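Local structure of uricase (Arthrobacter globiformis, 2YZC) at residues T177-L182 and N264-F269. The protein catalyses the oxidation of uric acid by oxygen to 5-hydroxyisourate, which is further processed to allantoin. Residues are numbered along the deposited sequence; the frame is centred on the assembly and turned at random.
Sequences TTDRIL and NPNEVF. With 1AL (allantoate ion), chain I.
Ile181 lies on the ring of Phe269 in a small contact, apolar at one end and water-bridged at the other, between the loop leading into strand 182-192 and the turn that opens strand 268-271. The methyl CD1 of Ile181 sits 3.4 Å from the centroid of the Phe269 ring and 2° off its normal, a CH-pi contact over the middle of one face. The extended Ile181 chain (chi2 180°) carries this methyl out to the ring, and its CG1 follows at 3.9 Å from CE2 of Phe269. At the polar end, water 1 donates to both Asp179 O (2.8 Å) and Asn266 OD1 (2.7 Å), joining the segments where no direct hydrogen bond does. OD2 of Asp179 lies 3.8 Å from ND2 of Asn266, carboxylate and amide stacked with planes 24° apart; OD1 is hydrogen-bonded to Thr159, and OD2 forms a salt bridge to Arg32 of the second subunit. Asn264 shapes the turn: its OD1 accepts from Glu267 N, three residues on, in an Asx motif, and also from Val268 N (2.9 Å), while its ND2 donates to Val268 O. Without the ring, as with an alanine here, the Ile181 methyl is likely to lose its flat partner, opening a gap between the loop and strand 268-271. Arg180 points away from the turn; its guanidinium, with NE bonded to Ser161, meets allantoate edge-on, NH2 donating weakly to O2 (3.4 Å). This is the uricase T-fold (tunnelling fold): Thr67 and Asp68 of the third subunit complete the pocket, and the sheet runs on into the second.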
ATOM      1  N   THR A 177     -18.049 -11.247 -27.395  1.00 20.81           N
ATOM      2  CA  THR A 177     -16.773 -11.044 -28.072  1.00 20.42           C
ATOM      3  C   THR A 177     -16.022 -12.352 -28.284  1.00 19.01           C
ATOM      4  O   THR A 177     -16.122 -13.274 -27.475  1.00 18.54           O
ATOM      5  CB  THR A 177     -15.866 -10.075 -27.283  1.00 22.19           C
ATOM      6  OG1 THR A 177     -14.651  -9.862 -28.012  1.00 23.80           O
ATOM      7  CG2 THR A 177     -15.530 -10.645 -25.916  1.00 23.42           C
ATOM      8  N   THR A 178     -15.279 -12.431 -29.382  1.00 19.16           N
ATOM      9  CA  THR A 178     -14.498 -13.624 -29.684  1.00 21.02           C
ATOM     10  C   THR A 178     -13.004 -13.327 -29.618  1.00 21.33           C
ATOM     11  O   THR A 178     -12.184 -14.169 -29.984  1.00 21.71           O
ATOM     12  CB  THR A 178     -14.821 -14.191 -31.080  1.00 21.80           C
ATOM     13  OG1 THR A 178     -14.516 -13.210 -32.077  1.00 22.30           O
ATOM     14  CG2 THR A 178     -16.295 -14.581 -31.171  1.00 20.99           C
ATOM     15  N   ASP A 179     -12.657 -12.129 -29.154  1.00 21.08           N
ATOM     16  CA  ASP A 179     -11.253 -11.736 -29.031  1.00 22.67           C
ATOM     17  C   ASP A 179     -11.109 -10.644 -27.973  1.00 22.81           C
ATOM     18  O   ASP A 179     -11.502  -9.495 -28.190  1.00 22.98           O
ATOM     19  CB  ASP A 179     -10.710 -11.218 -30.372  1.00 25.04           C
ATOM     20  CG  ASP A 179      -9.181 -11.186 -30.421  1.00 30.35           C
ATOM     21  OD1 ASP A 179      -8.537 -11.179 -29.346  1.00 29.94           O
ATOM     22  OD2 ASP A 179      -8.621 -11.156 -31.542  1.00 31.27           O
ATOM     23  N   ARG A 180     -10.551 -11.007 -26.825  1.00 20.53           N
ATOM     24  CA  ARG A 180     -10.347 -10.046 -25.750  1.00 19.96           C
ATOM     25  C   ARG A 180      -9.076 -10.422 -25.006  1.00 20.04           C
ATOM     26  O   ARG A 180      -8.538 -11.514 -25.191  1.00 20.31           O
ATOM     27  CB  ARG A 180     -11.527 -10.065 -24.766  1.00 17.87           C
ATOM     28  CG  ARG A 180     -11.639 -11.359 -23.940  1.00 17.18           C
ATOM     29  CD  ARG A 180     -12.736 -11.300 -22.881  1.00 20.60           C
ATOM     30  NE  ARG A 180     -12.752 -12.512 -22.057  1.00 18.62           N
ATOM     31  CZ  ARG A 180     -13.496 -12.680 -20.967  1.00 21.54           C
ATOM     32  NH1 ARG A 180     -14.305 -11.715 -20.553  1.00 19.78           N
ATOM     33  NH2 ARG A 180     -13.413 -13.814 -20.274  1.00 21.10           N
ATOM     34  N   ILE A 181      -8.588  -9.502 -24.184  1.00 19.73           N
ATOM     35  CA  ILE A 181      -7.410  -9.769 -23.371  1.00 18.20           C
ATOM     36  C   ILE A 181      -7.922 -10.477 -22.119  1.00 17.70           C
ATOM     37  O   ILE A 181      -9.047 -10.238 -21.680  1.00 15.91           O
ATOM     38  CB  ILE A 181      -6.699  -8.452 -22.940  1.00 17.91           C
ATOM     39  CG1 ILE A 181      -5.864  -7.899 -24.100  1.00 20.98           C
ATOM     40  CG2 ILE A 181      -5.813  -8.694 -21.718  1.00 18.09           C
ATOM     41  CD1 ILE A 181      -5.140  -6.604 -23.763  1.00 22.76           C
ATOM     42  N   LEU A 182      -7.114 -11.374 -21.571  1.00 16.85           N
ATOM     43  CA  LEU A 182      -7.473 -12.070 -20.339  1.00 17.56           C
ATOM     44  C   LEU A 182      -6.256 -11.888 -19.447  1.00 16.80           C
ATOM     45  O   LEU A 182      -5.208 -12.469 -19.706  1.00 17.78           O
ATOM     46  CB  LEU A 182      -7.729 -13.560 -20.593  1.00 18.29           C
ATOM     47  CG  LEU A 182      -8.042 -14.384 -19.336  1.00 20.97           C
ATOM     48  CD1 LEU A 182      -9.307 -13.851 -18.678  1.00 20.57           C
ATOM     49  CD2 LEU A 182      -8.215 -15.855 -19.699  1.00 20.09           C
ATOM     50  N   ASN A 264      -9.357   0.466 -33.942  1.00 20.83           N
ATOM     51  CA  ASN A 264      -8.507  -0.028 -32.863  1.00 20.51           C
ATOM     52  C   ASN A 264      -8.606  -1.536 -32.948  1.00 20.37           C
ATOM     53  O   ASN A 264      -9.406  -2.151 -32.250  1.00 20.52           O
ATOM     54  CB  ASN A 264      -9.010   0.458 -31.499  1.00 19.45           C
ATOM     55  CG  ASN A 264      -8.098   0.030 -30.350  1.00 18.94           C
ATOM     56  OD1 ASN A 264      -7.107  -0.666 -30.557  1.00 18.00           O
ATOM     57  ND2 ASN A 264      -8.436   0.447 -29.138  1.00 16.66           N
ATOM     58  N   PRO A 265      -7.789  -2.149 -33.817  1.00 21.93           N
ATOM     59  CA  PRO A 265      -7.780  -3.599 -34.015  1.00 23.59           C
ATOM     60  C   PRO A 265      -7.155  -4.374 -32.863  1.00 22.72           C
ATOM     61  O   PRO A 265      -6.131  -5.035 -33.035  1.00 23.68           O
ATOM     62  CB  PRO A 265      -6.995  -3.754 -35.309  1.00 23.83           C
ATOM     63  CG  PRO A 265      -5.958  -2.693 -35.167  1.00 25.02           C
ATOM     64  CD  PRO A 265      -6.750  -1.505 -34.644  1.00 22.88           C
ATOM     65  N   ASN A 266      -7.778  -4.286 -31.693  1.00 22.51           N
ATOM     66  CA  ASN A 266      -7.302  -4.998 -30.510  1.00 23.33           C
ATOM     67  C   ASN A 266      -5.867  -4.613 -30.139  1.00 21.65           C
ATOM     68  O   ASN A 266      -5.070  -5.469 -29.748  1.00 21.19           O
ATOM     69  CB  ASN A 266      -7.387  -6.508 -30.759  1.00 24.47           C
ATOM     70  CG  ASN A 266      -8.766  -6.944 -31.236  1.00 28.57           C
ATOM     71  OD1 ASN A 266      -9.749  -6.824 -30.509  1.00 28.99           O
ATOM     72  ND2 ASN A 266      -8.842  -7.443 -32.468  1.00 29.02           N
ATOM     73  N   GLU A 267      -5.548  -3.325 -30.247  1.00 20.06           N
ATOM     74  CA  GLU A 267      -4.204  -2.843 -29.936  1.00 21.53           C
ATOM     75  C   GLU A 267      -4.039  -1.889 -28.753  1.00 19.98           C
ATOM     76  O   GLU A 267      -3.064  -1.998 -28.010  1.00 20.08           O
ATOM     77  CB  GLU A 267      -3.595  -2.186 -31.179  1.00 22.24           C
ATOM     78  CG  GLU A 267      -3.060  -3.178 -32.193  1.00 29.11           C
ATOM     79  CD  GLU A 267      -2.576  -2.506 -33.466  1.00 33.75           C
ATOM     80  OE1 GLU A 267      -2.022  -1.390 -33.380  1.00 35.20           O
ATOM     81  OE2 GLU A 267      -2.741  -3.103 -34.551  1.00 36.57           O
ATOM     82  N   VAL A 268      -4.974  -0.957 -28.579  1.00 18.63           N
ATOM     83  CA  VAL A 268      -4.890   0.039 -27.508  1.00 17.04           C
ATOM     84  C   VAL A 268      -5.883  -0.209 -26.383  1.00 17.74           C
ATOM     85  O   VAL A 268      -7.096  -0.158 -26.602  1.00 18.14           O
ATOM     86  CB  VAL A 268      -5.139   1.459 -28.064  1.00 19.42           C
ATOM     87  CG1 VAL A 268      -5.033   2.483 -26.949  1.00 18.98           C
ATOM     88  CG2 VAL A 268      -4.148   1.762 -29.177  1.00 18.08           C
ATOM     89  N   PHE A 269      -5.372  -0.447 -25.174  1.00 16.68           N
ATOM     90  CA  PHE A 269      -6.242  -0.729 -24.035  1.00 16.50           C
ATOM     91  C   PHE A 269      -6.048   0.149 -22.802  1.00 17.38           C
ATOM     92  O   PHE A 269      -4.965   0.683 -22.551  1.00 17.35           O
ATOM     93  CB  PHE A 269      -6.076  -2.190 -23.582  1.00 17.56           C
ATOM     94  CG  PHE A 269      -6.255  -3.201 -24.679  1.00 19.16           C
ATOM     95  CD1 PHE A 269      -5.250  -3.416 -25.622  1.00 19.02           C
ATOM     96  CD2 PHE A 269      -7.429  -3.945 -24.766  1.00 17.04           C
ATOM     97  CE1 PHE A 269      -5.415  -4.365 -26.640  1.00 18.35           C
ATOM     98  CE2 PHE A 269      -7.605  -4.891 -25.774  1.00 17.21           C
ATOM     99  CZ  PHE A 269      -6.595  -5.103 -26.714  1.00 18.62           C
TER
HETATM  100  C1  1AL I 303     -15.888 -14.335 -17.380  1.00 42.94           C
HETATM  101  O2  1AL I 303     -15.167 -15.271 -17.762  1.00 37.99           O
HETATM  102  N3  1AL I 303     -16.914 -14.510 -16.503  1.00 41.19           N
HETATM  103  N4  1AL I 303     -15.549 -13.095 -17.919  1.00 41.25           N
HETATM  104  C5  1AL I 303     -15.226 -11.620 -15.714  1.00 43.24           C
HETATM  105  O6  1AL I 303     -14.579 -12.547 -15.191  1.00 47.16           O
HETATM  106  O7  1AL I 303     -15.311 -10.460 -15.281  1.00 45.08           O
HETATM  107  C8  1AL I 303     -15.766 -11.865 -17.156  1.00 42.40           C
HETATM  108  C9  1AL I 303     -17.881 -10.628 -17.177  1.00 35.40           C
HETATM  109  O10 1AL I 303     -18.280  -9.445 -17.162  1.00 31.31           O
HETATM  110  N11 1AL I 303     -18.564 -11.645 -16.563  1.00 33.91           N
HETATM  111  N12 1AL I 303     -16.741 -10.995 -17.803  1.00 39.58           N
HETATM  112  O   HOH W   1     -12.301  -7.710 -30.133  1.00 31.03           O
HETATM  113  O   HOH W   2      -9.285  -6.888 -28.027  1.00 31.41           O